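Local coordinates for protein 2-dehydro-3-deoxy-D-arabinonate dehydratase (Sulfolobus solfataricus, PDB 2Q1A) that catalyses the magnesium-dependent dehydration of 2-dehydro-3-deoxy-D-arabinonate to 2,5-dioxopentanoate in a pentose oxidation pathway, at residues 74-79 and 249-254; 140-145 and 264-269; 159-164 and 274-279; 202-207 and 227-232. One frame throughout, in Å; residues are numbered along the deposited sequence.

Interaction 1: 74-79 and 249-254; sequences PEVWGS and GTILTT. With 2KT (2-ketobutyric acid), chain C.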
loop_
_atom_site.group_PDB
_atom_site.type_symbol
_atom_site.label_atom_id
_atom_site.label_comp_id
_atom_site.label_asym_id
_atom_site.label_seq_id
_atom_site.Cartn_x
_atom_site.Cartn_y
_atom_site.Cartn_z
ATOM N N PRO A 74 17.793 0.564 -9.003
ATOM C CA PRO A 74 17.297 -0.813 -8.911
ATOM C C PRO A 74 18.401 -1.807 -9.245
ATOM O O PRO A 74 18.451 -2.906 -8.675
ATOM C CB PRO A 74 16.179 -0.862 -9.961
ATOM C CG PRO A 74 15.788 0.569 -10.175
ATOM C CD PRO A 74 17.057 1.354 -10.007
ATOM N N GLU A 75 19.282 -1.400 -10.159
ATOM C CA GLU A 75 20.444 -2.191 -10.559
ATOM C C GLU A 75 21.648 -1.268 -10.783
ATOM O O GLU A 75 21.483 -0.104 -11.163
ATOM C CB GLU A 75 20.148 -2.976 -11.845
ATOM C CG GLU A 75 18.857 -3.797 -11.824
ATOM C CD GLU A 75 18.688 -4.704 -13.040
ATOM O OE1 GLU A 75 19.417 -4.538 -14.046
ATOM O OE2 GLU A 75 17.815 -5.592 -12.984
ATOM N N VAL A 76 22.850 -1.789 -10.535
ATOM C CA VAL A 76 24.091 -1.099 -10.888
ATOM C C VAL A 76 24.965 -2.032 -11.726
ATOM O O VAL A 76 25.208 -3.178 -11.342
ATOM C CB VAL A 76 24.892 -0.606 -9.638
ATOM C CG1 VAL A 76 26.067 0.253 -10.066
ATOM C CG2 VAL A 76 24.009 0.180 -8.693
ATOM N N TRP A 77 25.425 -1.537 -12.871
ATOM C CA TRP A 77 26.323 -2.307 -13.730
ATOM C C TRP A 77 27.625 -1.560 -13.976
ATOM O O TRP A 77 27.662 -0.321 -13.995
ATOM C CB TRP A 77 25.678 -2.625 -15.080
ATOM C CG TRP A 77 24.466 -3.510 -15.038
ATOM C CD1 TRP A 77 23.224 -3.176 -14.590
ATOM C CD2 TRP A 77 24.369 -4.859 -15.516
ATOM N NE1 TRP A 77 22.361 -4.232 -14.741
ATOM C CE2 TRP A 77 23.034 -5.278 -15.313
ATOM C CE3 TRP A 77 25.278 -5.754 -16.100
ATOM C CZ2 TRP A 77 22.587 -6.557 -15.658
ATOM C CZ3 TRP A 77 24.830 -7.028 -16.443
ATOM C CH2 TRP A 77 23.495 -7.412 -16.223
ATOM N N GLY A 78 28.689 -2.332 -14.179
ATOM C CA GLY A 78 30.003 -1.783 -14.463
ATOM C C GLY A 78 30.517 -2.097 -15.853
ATOM O O GLY A 78 30.107 -3.076 -16.487
ATOM N N SER A 79 31.419 -1.249 -16.326
ATOM C CA SER A 79 32.118 -1.475 -17.573
ATOM C C SER A 79 33.598 -1.589 -17.249
ATOM O O SER A 79 34.081 -0.954 -16.314
ATOM C CB SER A 79 31.874 -0.314 -18.519
ATOM O OG SER A 79 31.909 -0.753 -19.860
ATOM N N GLY A 249 16.248 4.205 -13.797
ATOM C CA GLY A 249 17.084 4.627 -12.682
ATOM C C GLY A 249 18.300 3.749 -12.473
ATOM O O GLY A 249 19.041 3.944 -11.508
ATOM N N THR A 250 18.498 2.782 -13.375
ATOM C CA THR A 250 19.714 1.961 -13.421
ATOM C C THR A 250 20.959 2.854 -13.559
ATOM O O THR A 250 20.921 3.900 -14.229
ATOM C CB THR A 250 19.657 0.933 -14.601
ATOM O OG1 THR A 250 18.686 -0.080 -14.314
ATOM C CG2 THR A 250 21.020 0.265 -14.854
ATOM N N ILE A 251 22.049 2.443 -12.915
ATOM C CA ILE A 251 23.311 3.150 -13.037
ATOM C C ILE A 251 24.345 2.281 -13.740
ATOM O O ILE A 251 24.536 1.111 -13.385
ATOM C CB ILE A 251 23.862 3.631 -11.663
ATOM C CG1 ILE A 251 22.998 4.761 -11.097
ATOM C CG2 ILE A 251 25.300 4.108 -11.800
ATOM C CD1 ILE A 251 23.439 5.271 -9.722
ATOM N N LEU A 252 24.989 2.868 -14.748
ATOM C CA LEU A 252 26.161 2.288 -15.381
ATOM C C LEU A 252 27.415 3.076 -15.004
ATOM O O LEU A 252 27.494 4.294 -15.227
ATOM C CB LEU A 252 26.003 2.249 -16.909
ATOM C CG LEU A 252 27.193 1.761 -17.753
ATOM C CD1 LEU A 252 27.618 0.345 -17.383
ATOM C CD2 LEU A 252 26.886 1.848 -19.236
ATOM N N THR A 253 28.391 2.377 -14.433
ATOM C CA THR A 253 29.685 2.980 -14.132
ATOM C C THR A 253 30.713 2.635 -15.220
ATOM O O THR A 253 30.900 1.465 -15.566
ATOM C CB THR A 253 30.167 2.660 -12.690
ATOM O OG1 THR A 253 31.341 3.421 -12.402
ATOM C CG2 THR A 253 30.449 1.174 -12.481
ATOM N N THR A 254 31.364 3.667 -15.755
ATOM C CA THR A 254 32.048 3.582 -17.052
ATOM C C THR A 254 33.516 3.117 -17.076
ATOM O O THR A 254 34.166 3.190 -18.121
ATOM C CB THR A 254 31.926 4.912 -17.826
ATOM O OG1 THR A 254 32.623 5.946 -17.119
ATOM C CG2 THR A 254 30.461 5.308 -17.981
HETATM C C4 2KT C . 37.256 -4.552 -14.104
HETATM C C3 2KT C . 37.569 -3.491 -14.766
HETATM C C2 2KT C . 37.154 -2.408 -14.242
HETATM O O3 2KT C . 36.418 -2.413 -13.252
HETATM C C 2KT C . 37.515 -1.229 -14.767
HETATM O OXT 2KT C . 38.259 -1.185 -15.773
HETATM O O 2KT C . 37.098 -0.172 -14.233
#
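Two neighbouring parallel strands in the sheet of the FAH-family catalytic domain meet here, Val76 paired with Ile251, Trp77 with Leu252 and Gly78 with Thr253. Their axes come within 4.7 Å and differ in direction by 19°. Four backbone hydrogen bonds pass between them. Ile251 N gives to Glu75 O at 3.1 Å, and Trp77 N gives to Ile251 O at 2.8 Å. Thr253 N to Trp77 O and Ser79 N to Thr253 O continue the series, the last one more bent at the hydrogen (139°). On one face Val76 CG1 lies 4.3 Å from Ile251 CG2, and Thr253 CG2 packs 3.6 Å from Gly78 CA. On the other face Leu252 CG is anti to the backbone N (chi1 176°), and Leu252 CD1 comes 3.5 Å from Trp77 O. The Trp77 indole meets Thr250 CG2 obliquely. The bond from Trp77 NE1 to Glu75 OE1, 3.0 Å, helps to hold the ring's rotation; the acceptor lies in the ring plane, and the nitrogen meets the carboxylate on its anti side, tilted out of its plane. Glu75 OE2 forms a salt bridge with Arg123 of the second subunit. Thr253 OG1 is hydrogen-bonded to Glu145, a magnesium ligand. Strand 114-119 borders 76-80 beyond this pair, and 140-150 borders 250-253. At the entry to strand 250-253, Gly249 and Thr250 both face Leu150, the pairing of a G1 beta bulge.

Interaction 2: 140-145 and 264-269; sequences TLPEPE and KGLKDE. With MG (magnesium ion), chain B; 2KT (2-ketobutyric acid), chain C.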
loop_
_atom_site.group_PDB
_atom_site.type_symbol
_atom_site.label_atom_id
_atom_site.label_comp_id
_atom_site.label_asym_id
_atom_site.label_seq_id
_atom_site.Cartn_x
_atom_site.Cartn_y
_atom_site.Cartn_z
ATOM N N THR A 140 42.458 -4.402 -1.477
ATOM C CA THR A 140 41.249 -3.792 -2.021
ATOM C C THR A 140 41.518 -2.339 -2.399
ATOM O O THR A 140 42.079 -1.577 -1.604
ATOM C CB THR A 140 40.059 -3.902 -1.019
ATOM O OG1 THR A 140 39.714 -5.281 -0.820
ATOM C CG2 THR A 140 38.836 -3.146 -1.521
ATOM N N LEU A 141 41.117 -1.963 -3.613
ATOM C CA LEU A 141 41.342 -0.618 -4.136
ATOM C C LEU A 141 40.045 0.071 -4.549
ATOM O O LEU A 141 39.145 -0.580 -5.081
ATOM C CB LEU A 141 42.292 -0.662 -5.343
ATOM C CG LEU A 141 43.774 -0.999 -5.135
ATOM C CD1 LEU A 141 44.512 -0.967 -6.475
ATOM C CD2 LEU A 141 44.441 -0.055 -4.121
ATOM N N PRO A 142 39.940 1.388 -4.309
ATOM C CA PRO A 142 38.781 2.099 -4.836
ATOM C C PRO A 142 38.988 2.437 -6.310
ATOM O O PRO A 142 40.109 2.744 -6.720
ATOM C CB PRO A 142 38.744 3.376 -3.994
ATOM C CG PRO A 142 40.180 3.621 -3.615
ATOM C CD PRO A 142 40.850 2.276 -3.554
ATOM N N GLU A 143 37.924 2.367 -7.104
ATOM C CA GLU A 143 38.023 2.730 -8.510
ATOM C C GLU A 143 37.172 3.969 -8.817
ATOM O O GLU A 143 35.943 3.889 -8.884
ATOM C CB GLU A 143 37.666 1.540 -9.406
ATOM C CG GLU A 143 38.640 0.349 -9.285
ATOM C CD GLU A 143 38.380 -0.769 -10.305
ATOM O OE1 GLU A 143 39.105 -1.793 -10.272
ATOM O OE2 GLU A 143 37.452 -0.625 -11.136
ATOM N N PRO A 144 37.828 5.128 -8.982
ATOM C CA PRO A 144 37.119 6.375 -9.270
ATOM C C PRO A 144 36.579 6.365 -10.687
ATOM O O PRO A 144 37.350 6.232 -11.638
ATOM C CB PRO A 144 38.203 7.452 -9.115
ATOM C CG PRO A 144 39.489 6.748 -9.332
ATOM C CD PRO A 144 39.287 5.324 -8.889
ATOM N N GLU A 145 35.262 6.487 -10.824
ATOM C CA GLU A 145 34.619 6.345 -12.128
ATOM C C GLU A 145 33.490 7.347 -12.334
ATOM O O GLU A 145 32.787 7.710 -11.389
ATOM C CB GLU A 145 34.082 4.921 -12.295
ATOM C CG GLU A 145 35.120 3.823 -12.072
ATOM C CD GLU A 145 34.658 2.441 -12.503
ATOM O OE1 GLU A 145 35.371 1.460 -12.188
ATOM O OE2 GLU A 145 33.597 2.321 -13.164
ATOM N N LYS A 264 49.264 -0.063 -2.013
ATOM C CA LYS A 264 48.307 0.977 -1.621
ATOM C C LYS A 264 46.923 0.433 -1.237
ATOM O O LYS A 264 45.919 1.140 -1.328
ATOM C CB LYS A 264 48.211 2.072 -2.697
ATOM C CG LYS A 264 49.508 2.867 -2.915
ATOM C CD LYS A 264 49.962 3.593 -1.646
ATOM C CE LYS A 264 51.394 4.119 -1.752
ATOM N NZ LYS A 264 51.478 5.381 -2.534
ATOM N N GLY A 265 46.885 -0.818 -0.786
ATOM C CA GLY A 265 45.646 -1.449 -0.350
ATOM C C GLY A 265 44.961 -0.673 0.760
ATOM O O GLY A 265 45.619 -0.190 1.685
ATOM N N LEU A 266 43.639 -0.549 0.653
ATOM C CA LEU A 266 42.813 0.117 1.656
ATOM C C LEU A 266 42.804 -0.633 2.985
ATOM O O LEU A 266 42.938 -1.860 3.018
ATOM C CB LEU A 266 41.378 0.258 1.138
ATOM C CG LEU A 266 40.799 1.587 0.638
ATOM C CD1 LEU A 266 41.814 2.482 -0.063
ATOM C CD2 LEU A 266 39.600 1.307 -0.265
ATOM N N LYS A 267 42.665 0.116 4.078
ATOM C CA LYS A 267 42.438 -0.481 5.402
ATOM C C LYS A 267 41.500 0.337 6.285
ATOM O O LYS A 267 41.113 1.455 5.936
ATOM C CB LYS A 267 43.753 -0.817 6.129
ATOM C CG LYS A 267 44.943 0.080 5.817
ATOM C CD LYS A 267 46.254 -0.498 6.385
ATOM C CE LYS A 267 46.605 -1.861 5.761
ATOM N NZ LYS A 267 47.793 -2.493 6.408
ATOM N N ASP A 268 41.133 -0.248 7.421
ATOM C CA ASP A 268 40.207 0.356 8.382
ATOM C C ASP A 268 40.525 1.821 8.700
ATOM O O ASP A 268 41.689 2.197 8.855
ATOM C CB ASP A 268 40.193 -0.467 9.671
ATOM C CG ASP A 268 38.884 -0.359 10.416
ATOM O OD1 ASP A 268 37.896 -0.986 9.978
ATOM O OD2 ASP A 268 38.842 0.340 11.450
ATOM N N GLU A 269 39.470 2.631 8.787
ATOM C CA GLU A 269 39.540 4.072 9.098
ATOM C C GLU A 269 40.025 4.973 7.952
ATOM O O GLU A 269 40.021 6.195 8.101
ATOM C CB GLU A 269 40.336 4.357 10.384
ATOM C CG GLU A 269 39.909 3.548 11.612
ATOM C CD GLU A 269 38.617 4.046 12.237
ATOM O OE1 GLU A 269 38.640 5.133 12.871
ATOM O OE2 GLU A 269 37.584 3.346 12.107
HETATM MG MG MG B . 35.741 -0.554 -12.279
HETATM C C4 2KT C . 37.256 -4.552 -14.104
HETATM C C3 2KT C . 37.569 -3.491 -14.766
HETATM C C2 2KT C . 37.154 -2.408 -14.242
HETATM O O3 2KT C . 36.418 -2.413 -13.252
HETATM C C 2KT C . 37.515 -1.229 -14.767
HETATM O OXT 2KT C . 38.259 -1.185 -15.773
HETATM O O 2KT C . 37.098 -0.172 -14.233
HETATM O O HOH W 1 43.150 -3.792 1.121
HETATM O O HOH W 2 34.107 -0.269 -13.730
#
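Leu266 has unusual torsions, chi1 -105° and chi2 34°, and they lay both its methyls against the Pro142 ring. Leu266 CD1 and CD2 are each 3.6 Å from Pro142 CD. Leu141 CG stands beside the backbone N, and the Leu141 CD2 branch comes 3.4 Å from Lys264 O. The contact joins the start of strand 140-150, in the FAH-family catalytic domain, to the loop that precedes strand 271-276. One direct hydrogen bond crosses it. Leu266 N donates to Thr140 O at 2.9 Å, nearly straight at 172°. A water makes a second link, accepting from Thr140 N and donating to Leu266 O. Around them, Leu266 also packs on Ile212 and Val133. With an alanine here both methyls are gone, and a gap is likely to open between the Pro142 ring and Ile212.

Further along 140-145 the chain enters the active site. Glu143 and Glu145 both have extended side chains, and each gives one oxygen to the magnesium ion. Asp164 is the third protein ligand. The keto oxygen O3 and one carboxylate oxygen, O, of 2-ketobutyric acid and a water complete the six positions. Arg89 forms a salt bridge with Glu143 OE1, the oxygen not used for the metal. Glu143 OE2 lies 2.1 Å from the magnesium and Glu145 OE1 2.0 Å.

Interaction 3: 159-164 and 274-279; sequences YTIMDD and ITISNI. With MG (magnesium ion), chain B.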
loop_
_atom_site.group_PDB
_atom_site.type_symbol
_atom_site.label_atom_id
_atom_site.label_comp_id
_atom_site.label_asym_id
_atom_site.label_seq_id
_atom_site.Cartn_x
_atom_site.Cartn_y
_atom_site.Cartn_z
ATOM N N TYR A 159 24.479 12.321 -14.527
ATOM C CA TYR A 159 25.837 11.861 -14.223
ATOM C C TYR A 159 26.097 11.937 -12.731
ATOM O O TYR A 159 25.494 12.753 -12.032
ATOM C CB TYR A 159 26.881 12.727 -14.933
ATOM C CG TYR A 159 26.801 12.735 -16.443
ATOM C CD1 TYR A 159 27.482 11.783 -17.201
ATOM C CD2 TYR A 159 26.070 13.718 -17.117
ATOM C CE1 TYR A 159 27.425 11.799 -18.591
ATOM C CE2 TYR A 159 26.007 13.742 -18.509
ATOM C CZ TYR A 159 26.683 12.776 -19.236
ATOM O OH TYR A 159 26.626 12.786 -20.611
ATOM N N THR A 160 27.016 11.101 -12.255
ATOM C CA THR A 160 27.401 11.076 -10.850
ATOM C C THR A 160 28.795 10.436 -10.677
ATOM O O THR A 160 29.357 9.884 -11.632
ATOM C CB THR A 160 26.322 10.354 -9.985
ATOM O OG1 THR A 160 26.538 10.633 -8.594
ATOM C CG2 THR A 160 26.336 8.847 -10.216
ATOM N N ILE A 161 29.346 10.533 -9.468
ATOM C CA ILE A 161 30.620 9.908 -9.132
ATOM C C ILE A 161 30.349 8.531 -8.539
ATOM O O ILE A 161 29.536 8.406 -7.618
ATOM C CB ILE A 161 31.382 10.741 -8.061
ATOM C CG1 ILE A 161 31.719 12.139 -8.589
ATOM C CG2 ILE A 161 32.621 9.990 -7.557
ATOM C CD1 ILE A 161 31.802 13.184 -7.507
ATOM N N MET A 162 31.034 7.507 -9.043
ATOM C CA MET A 162 30.956 6.186 -8.423
ATOM C C MET A 162 32.323 5.645 -8.029
ATOM O O MET A 162 33.331 5.886 -8.701
ATOM C CB MET A 162 30.222 5.165 -9.315
ATOM C CG MET A 162 29.923 3.825 -8.619
ATOM S SD MET A 162 28.649 2.799 -9.396
ATOM C CE MET A 162 27.155 3.558 -8.770
ATOM N N ASP A 163 32.321 4.900 -6.933
ATOM C CA ASP A 163 33.466 4.156 -6.482
ATOM C C ASP A 163 33.206 2.652 -6.682
ATOM O O ASP A 163 32.479 2.027 -5.909
ATOM C CB ASP A 163 33.718 4.488 -5.012
ATOM C CG ASP A 163 35.002 3.894 -4.480
ATOM O OD1 ASP A 163 35.612 3.046 -5.165
ATOM O OD2 ASP A 163 35.399 4.277 -3.357
ATOM N N ASP A 164 33.805 2.082 -7.725
ATOM C CA ASP A 164 33.745 0.642 -7.957
ATOM C C ASP A 164 34.765 -0.082 -7.058
ATOM O O ASP A 164 35.856 -0.468 -7.490
ATOM C CB ASP A 164 33.932 0.333 -9.462
ATOM C CG ASP A 164 34.065 -1.162 -9.766
ATOM O OD1 ASP A 164 33.580 -2.011 -8.993
ATOM O OD2 ASP A 164 34.670 -1.492 -10.806
ATOM N N ILE A 274 36.811 11.339 -3.900
ATOM C CA ILE A 274 36.791 11.323 -5.357
ATOM C C ILE A 274 36.139 12.584 -5.909
ATOM O O ILE A 274 35.010 12.911 -5.557
ATOM C CB ILE A 274 36.092 10.054 -5.909
ATOM C CG1 ILE A 274 36.713 8.793 -5.294
ATOM C CG2 ILE A 274 36.187 10.016 -7.429
ATOM C CD1 ILE A 274 35.882 7.540 -5.444
ATOM N N THR A 275 36.856 13.288 -6.780
ATOM C CA THR A 275 36.366 14.542 -7.334
ATOM C C THR A 275 36.208 14.445 -8.844
ATOM O O THR A 275 37.088 13.919 -9.517
ATOM C CB THR A 275 37.316 15.710 -6.971
ATOM O OG1 THR A 275 37.465 15.768 -5.545
ATOM C CG2 THR A 275 36.781 17.051 -7.475
ATOM N N ILE A 276 35.068 14.921 -9.355
ATOM C CA ILE A 276 34.859 15.100 -10.791
ATOM C C ILE A 276 34.310 16.499 -11.049
ATOM O O ILE A 276 33.430 16.965 -10.323
ATOM C CB ILE A 276 33.905 14.040 -11.406
ATOM C CG1 ILE A 276 34.447 12.623 -11.198
ATOM C CG2 ILE A 276 33.686 14.304 -12.900
ATOM C CD1 ILE A 276 33.562 11.515 -11.768
ATOM N N SER A 277 34.839 17.154 -12.082
ATOM C CA SER A 277 34.421 18.501 -12.486
ATOM C C SER A 277 32.903 18.613 -12.631
ATOM O O SER A 277 32.267 17.759 -13.266
ATOM C CB SER A 277 35.076 18.898 -13.820
ATOM O OG SER A 277 36.447 18.532 -13.879
ATOM N N ASN A 278 32.337 19.665 -12.039
ATOM C CA ASN A 278 30.915 20.011 -12.189
ATOM C C ASN A 278 29.953 19.164 -11.356
ATOM O O ASN A 278 28.758 19.481 -11.265
ATOM C CB ASN A 278 30.492 19.983 -13.662
ATOM C CG ASN A 278 31.309 20.929 -14.520
ATOM O OD1 ASN A 278 31.301 22.144 -14.312
ATOM N ND2 ASN A 278 32.012 20.376 -15.496
ATOM N N ILE A 279 30.467 18.092 -10.758
ATOM C CA ILE A 279 29.636 17.205 -9.955
ATOM C C ILE A 279 29.891 17.463 -8.474
ATOM O O ILE A 279 28.970 17.831 -7.740
ATOM C CB ILE A 279 29.830 15.709 -10.337
ATOM C CG1 ILE A 279 29.559 15.502 -11.841
ATOM C CG2 ILE A 279 28.919 14.824 -9.499
ATOM C CD1 ILE A 279 29.806 14.087 -12.354
HETATM MG MG MG B . 35.741 -0.554 -12.279
HETATM O O HOH W 2 34.107 -0.269 -13.730
#
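Strands 159-164 and 274-276 run roughly antiparallel, at 153°, but their axes stay 7.9 Å apart and no hydrogen bond joins them. This is face-to-face packing of two sheets in the FAH-family catalytic domain. Strand 156-167 pairs with 140-150 and 188-196, while 271-276 pairs with 207-214 and 280-288. Ile161 points toward the second segment and fills the middle of the interface. Its two branches do different work. Ile161 CG2, anti to the backbone N, lies 3.6 Å from Ile274 CG2. Ile161 CG1, beside the backbone N, lies 3.7 Å from Ile276 CD1, and carries Ile161 CD1 on to Ile279 CG2 at 3.9 Å. Ile161 thus lies alongside each of three isoleucines, its chain running the opposite way to theirs. After strand 271-276 the chain turns, with Ile279 N bonded to Ile276 O, and this turn returns Ile279 to the interface. Ile279 CD1 then reaches Tyr159 CB at 4.1 Å. At the other end Ile274 lies roughly perpendicular to the Asp163 side chain. Its CD1 methyl meets the Asp163 side chain from CB to the carboxylate, while Asp163 OD1 accepts a weak bond from Glu143 N. The next residue, Asp164, belongs to the metal site. Its OD1 forms a salt bridge with Lys118, and its OD2 is also hydrogen-bonded to Lys182 NZ. Asp164 OD2 lies 2.0 Å from the magnesium ion.

Interaction 4: 202-207 and 227-232; sequences NPYSLD and NKMRRK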
loop_
_atom_site.group_PDB
_atom_site.type_symbol
_atom_site.label_atom_id
_atom_site.label_comp_id
_atom_site.label_asym_id
_atom_site.label_seq_id
_atom_site.Cartn_x
_atom_site.Cartn_y
_atom_site.Cartn_z
ATOM N N ASN A 202 30.461 18.525 -22.092
ATOM C CA ASN A 202 31.193 17.410 -22.675
ATOM C C ASN A 202 31.667 16.436 -21.603
ATOM O O ASN A 202 32.573 16.756 -20.834
ATOM C CB ASN A 202 32.374 17.914 -23.516
ATOM C CG ASN A 202 33.178 16.779 -24.154
ATOM O OD1 ASN A 202 32.690 15.658 -24.335
ATOM N ND2 ASN A 202 34.423 17.077 -24.504
ATOM N N PRO A 203 31.055 15.239 -21.556
ATOM C CA PRO A 203 31.445 14.187 -20.615
ATOM C C PRO A 203 32.879 13.705 -20.831
ATOM O O PRO A 203 33.469 13.094 -19.931
ATOM C CB PRO A 203 30.457 13.055 -20.923
ATOM C CG PRO A 203 29.987 13.323 -22.306
ATOM C CD PRO A 203 29.935 14.812 -22.414
ATOM N N TYR A 204 33.427 13.992 -22.013
ATOM C CA TYR A 204 34.781 13.573 -22.373
ATOM C C TYR A 204 35.816 14.677 -22.118
ATOM O O TYR A 204 36.871 14.716 -22.757
ATOM C CB TYR A 204 34.815 13.074 -23.826
ATOM C CG TYR A 204 33.853 11.927 -24.091
ATOM C CD1 TYR A 204 32.703 12.118 -24.855
ATOM C CD2 TYR A 204 34.087 10.654 -23.555
ATOM C CE1 TYR A 204 31.814 11.066 -25.095
ATOM C CE2 TYR A 204 33.207 9.598 -23.782
ATOM C CZ TYR A 204 32.072 9.807 -24.554
ATOM O OH TYR A 204 31.195 8.761 -24.779
ATOM N N SER A 205 35.507 15.558 -21.165
ATOM C CA SER A 205 36.387 16.668 -20.797
ATOM C C SER A 205 36.199 17.081 -19.329
ATOM O O SER A 205 35.897 18.241 -19.026
ATOM C CB SER A 205 36.162 17.861 -21.729
ATOM O OG SER A 205 37.231 18.783 -21.624
ATOM N N LEU A 206 36.386 16.113 -18.431
ATOM C CA LEU A 206 36.223 16.313 -16.994
ATOM C C LEU A 206 37.402 15.706 -16.251
ATOM O O LEU A 206 37.899 14.642 -16.634
ATOM C CB LEU A 206 34.934 15.648 -16.498
ATOM C CG LEU A 206 33.619 15.891 -17.248
ATOM C CD1 LEU A 206 32.636 14.759 -16.969
ATOM C CD2 LEU A 206 33.008 17.251 -16.910
ATOM N N ASP A 207 37.836 16.378 -15.185
ATOM C CA ASP A 207 38.927 15.882 -14.350
ATOM C C ASP A 207 38.411 14.975 -13.238
ATOM O O ASP A 207 37.516 15.353 -12.480
ATOM C CB ASP A 207 39.733 17.045 -13.759
ATOM C CG ASP A 207 40.521 17.805 -14.813
ATOM O OD1 ASP A 207 41.313 17.170 -15.546
ATOM O OD2 ASP A 207 40.348 19.041 -14.908
ATOM N N ASN A 227 39.033 12.780 -21.371
ATOM C CA ASN A 227 39.463 12.804 -22.770
ATOM C C ASN A 227 40.398 11.636 -23.113
ATOM O O ASN A 227 40.799 11.466 -24.262
ATOM C CB ASN A 227 40.086 14.159 -23.144
ATOM C CG ASN A 227 41.282 14.532 -22.273
ATOM O OD1 ASN A 227 42.063 13.676 -21.846
ATOM N ND2 ASN A 227 41.432 15.825 -22.018
ATOM N N LYS A 228 40.728 10.830 -22.106
ATOM C CA LYS A 228 41.583 9.660 -22.293
ATOM C C LYS A 228 40.785 8.355 -22.398
ATOM O O LYS A 228 41.363 7.285 -22.612
ATOM C CB LYS A 228 42.628 9.574 -21.173
ATOM C CG LYS A 228 43.632 10.728 -21.177
ATOM C CD LYS A 228 44.637 10.598 -20.036
ATOM C CE LYS A 228 45.098 11.969 -19.531
ATOM N NZ LYS A 228 45.813 11.875 -18.215
ATOM N N MET A 229 39.462 8.453 -22.260
ATOM C CA MET A 229 38.565 7.303 -22.390
ATOM C C MET A 229 38.470 6.885 -23.857
ATOM O O MET A 229 38.076 7.686 -24.706
ATOM C CB MET A 229 37.173 7.647 -21.839
ATOM C CG MET A 229 36.359 6.447 -21.353
ATOM S SD MET A 229 34.611 6.809 -21.038
ATOM C CE MET A 229 34.701 7.860 -19.593
ATOM N N ARG A 230 38.841 5.638 -24.150
ATOM C CA ARG A 230 38.877 5.143 -25.536
ATOM C C ARG A 230 37.618 4.386 -25.975
ATOM O O ARG A 230 37.361 4.238 -27.169
ATOM C CB ARG A 230 40.120 4.278 -25.781
ATOM C CG ARG A 230 41.464 5.005 -25.645
ATOM C CD ARG A 230 41.752 5.994 -26.778
ATOM N NE ARG A 230 41.247 7.334 -26.478
ATOM C CZ ARG A 230 41.434 8.413 -27.239
ATOM N NH1 ARG A 230 42.129 8.340 -28.375
ATOM N NH2 ARG A 230 40.922 9.579 -26.859
ATOM N N ARG A 231 36.847 3.900 -25.008
ATOM C CA ARG A 231 35.581 3.232 -25.285
ATOM C C ARG A 231 34.443 4.168 -24.881
ATOM O O ARG A 231 34.236 4.423 -23.691
ATOM C CB ARG A 231 35.507 1.913 -24.508
ATOM C CG ARG A 231 34.269 1.073 -24.783
ATOM C CD ARG A 231 34.433 0.201 -26.014
ATOM N NE ARG A 231 35.364 -0.898 -25.781
ATOM C CZ ARG A 231 35.410 -2.010 -26.505
ATOM N NH1 ARG A 231 36.298 -2.950 -26.211
ATOM N NH2 ARG A 231 34.563 -2.186 -27.516
ATOM N N LYS A 232 33.716 4.690 -25.866
ATOM C CA LYS A 232 32.661 5.668 -25.583
ATOM C C LYS A 232 31.487 5.083 -24.791
ATOM O O LYS A 232 31.231 3.875 -24.839
ATOM C CB LYS A 232 32.204 6.414 -26.848
ATOM C CG LYS A 232 31.997 5.562 -28.100
ATOM C CD LYS A 232 32.311 6.364 -29.376
ATOM C CE LYS A 232 31.376 7.567 -29.552
ATOM N NZ LYS A 232 31.891 8.536 -30.562
#
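The Tyr204 ring is met at its edge by Met229 SD, near the ring plane, in a Met-aromatic contact. The sulfur is 4.2 Å from Tyr204 CE2 and 81° off the ring normal. Tyr204 CG lies anti to its carbonyl carbon (chi1 -57°), and with this torsion the ring reaches Met229 and Lys232. Lys232 CB approaches the same ring obliquely and lies 3.3 Å from Tyr204 OH. The hydroxyl is hydrogen-bonded to Ile233 N, at the start of helix 233-241, where Lys232 holds the N-cap position. At the other end of the tyrosine, Asn227 CB packs 3.3 Å from Tyr204 O. Asn202 to Ser205 form a type I turn. Asn202 OD1 accepts from Tyr204 N at 3.0 Å, an Asx turn in which the donor stands above the amide plane. Replacing Tyr204 with a leucine would probably leave Ile233 N without its hydroxyl partner and Met229 SD without an aromatic edge. Thr226 also ties the two loops, its hydroxyl bonded to Pro203 O and Leu206 N. The contact lies at the surface, where the loop between strands 188-196 and 207-214 meets the loop leading from strand 217-225 into helix 233-241.

In the fold
Interactions 1, 2 and 3 converge on the metal site, and interaction 4 lies at the surface, farther from the metal. Interactions 2 and 3 together supply the three protein ligands of the magnesium ion. Their strands are neighbours, joined by Glu145 N to Met162 O (2.9 Å) and Glu143 O to Asp164 N (3.0 Å). Strand 250-253 of interaction 1 borders strand 140-150 and bears Thr253, whose OG1 is hydrogen-bonded to Glu145 OE2 at 2.6 Å. Met162 SD packs on Thr253 CB at 3.6 Å, linking interactions 1 and 3. Interaction 4 touches interaction 3 through Ser277 OG and Asp207 N, 2.9 Å apart. Met229 CE lies 3.8 Å from Thr254 OG1 of interaction 1, and the Met229 side chain is about 10 Å from the bound 2-ketobutyric acid.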